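Local atomic coordinates of 4-hydroxy-tetrahydrodipicolinate synthase (Methanocaldococcus jannaschii DSM 2661, PDB entry 2YXG), a protein that probably catalyses the condensation of pyruvate with aspartate semialdehyde to 4-hydroxy-tetrahydrodipicolinate, a step of lysine biosynthesis, through a Schiff-base intermediate. Residues N133-S136 with V140-E143. Residues are numbered along the deposited sequence; the frame is centred on the assembly and turned at random.
Sequences NVPS and VNLE
Val140 meets Pro135 through its backbone: its O lies 3.2 Å from Pro135 CA in a CH···O contact and also approaches CB of the proline ring. The same carbonyl accepts a hydrogen bond from a water that donates to Asn133 OD1 as well and accepts from Val134 N, joining the two segments. At Asn141 two side-chain amides meet, their planes 43° apart. Asn133 ND2 gives a bond of 2.8 Å to Asn141 OD1, which lies close to the plane of the donating amide; ND2 also bonds Glu162 OE2, and OD1 bonds Asn164 ND2. Next along, Leu142 N sends a nearly straight bond (175°) to Asn133 OD1, 2.9 Å away, arriving from above the carbonyl plane. With CG anti to the backbone N (chi1 -179°), Asn133 sets its amide against Asn141 and Leu142, illustrating how a buried asparagine satisfies both its carbonyl and its N-H side. A leucine in its place would probably leave Leu142 N without this acceptor and Asn141 OD1 with one donor fewer, weakening the hold on the turn. The site closes the short excursion from TIM-barrel strand 129-133, which carries the predicted catalytic Tyr132, through helix 135-138 to helix 144-153, with the Asn133 backbone hydrogen-bonded to Lys161 of adjacent strand 157-162.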
loop_
_atom_site.group_PDB
_atom_site.type_symbol
_atom_site.label_atom_id
_atom_site.label_comp_id
_atom_site.label_asym_id
_atom_site.label_seq_id
_atom_site.Cartn_x
_atom_site.Cartn_y
_atom_site.Cartn_z
ATOM N N ASN A 133 -14.958 7.882 -8.581
ATOM C CA ASN A 133 -13.614 7.405 -8.389
ATOM C C ASN A 133 -13.560 6.578 -7.095
ATOM O O ASN A 133 -13.955 7.048 -6.027
ATOM C CB ASN A 133 -12.620 8.608 -8.307
ATOM C CG ASN A 133 -11.154 8.174 -8.122
ATOM O OD1 ASN A 133 -10.629 7.328 -8.885
ATOM N ND2 ASN A 133 -10.482 8.784 -7.146
ATOM N N VAL A 134 -13.077 5.344 -7.185
ATOM C CA VAL A 134 -12.975 4.481 -5.959
ATOM C C VAL A 134 -11.829 3.531 -6.153
ATOM O O VAL A 134 -12.017 2.354 -6.436
ATOM C CB VAL A 134 -14.350 3.758 -5.610
ATOM C CG1 VAL A 134 -14.852 2.908 -6.817
ATOM C CG2 VAL A 134 -14.292 2.942 -4.300
ATOM N N PRO A 135 -10.618 4.045 -6.045
ATOM C CA PRO A 135 -9.432 3.248 -6.351
ATOM C C PRO A 135 -9.346 1.898 -5.607
ATOM O O PRO A 135 -8.696 0.978 -6.110
ATOM C CB PRO A 135 -8.261 4.137 -5.915
ATOM C CG PRO A 135 -8.836 5.420 -5.488
ATOM C CD PRO A 135 -10.309 5.405 -5.577
ATOM N N SER A 136 -9.946 1.776 -4.416
ATOM C CA SER A 136 -9.804 0.539 -3.662
ATOM C C SER A 136 -10.551 -0.604 -4.385
ATOM O O SER A 136 -10.253 -1.792 -4.176
ATOM C CB SER A 136 -10.328 0.726 -2.230
ATOM O OG SER A 136 -11.708 1.014 -2.264
ATOM N N VAL A 140 -7.518 1.935 -10.114
ATOM C CA VAL A 140 -7.092 3.164 -10.740
ATOM C C VAL A 140 -7.565 4.402 -9.932
ATOM O O VAL A 140 -8.599 4.384 -9.248
ATOM C CB VAL A 140 -7.523 3.139 -12.217
ATOM C CG1 VAL A 140 -9.044 3.445 -12.385
ATOM C CG2 VAL A 140 -6.637 4.029 -13.040
ATOM N N ASN A 141 -6.783 5.457 -9.971
ATOM C CA ASN A 141 -7.156 6.699 -9.347
ATOM C C ASN A 141 -7.311 7.780 -10.411
ATOM O O ASN A 141 -6.363 8.076 -11.126
ATOM C CB ASN A 141 -6.119 7.122 -8.295
ATOM C CG ASN A 141 -6.533 8.434 -7.550
ATOM O OD1 ASN A 141 -7.680 8.557 -7.097
ATOM N ND2 ASN A 141 -5.609 9.434 -7.483
ATOM N N LEU A 142 -8.498 8.337 -10.538
ATOM C CA LEU A 142 -8.714 9.467 -11.430
ATOM C C LEU A 142 -8.139 10.740 -10.791
ATOM O O LEU A 142 -8.627 11.203 -9.765
ATOM C CB LEU A 142 -10.202 9.671 -11.657
ATOM C CG LEU A 142 -10.682 10.873 -12.509
ATOM C CD1 LEU A 142 -10.229 10.753 -14.024
ATOM C CD2 LEU A 142 -12.144 10.965 -12.404
ATOM N N GLU A 143 -7.119 11.305 -11.409
ATOM C CA GLU A 143 -6.377 12.408 -10.828
ATOM C C GLU A 143 -7.116 13.701 -11.032
ATOM O O GLU A 143 -7.772 13.863 -12.068
ATOM C CB GLU A 143 -4.984 12.501 -11.445
ATOM C CG GLU A 143 -4.201 11.293 -11.031
ATOM C CD GLU A 143 -2.825 11.173 -11.689
ATOM O OE1 GLU A 143 -2.345 12.132 -12.335
ATOM O OE2 GLU A 143 -2.205 10.113 -11.529
HETATM O O HOH W 1 -11.610 4.663 -9.236
#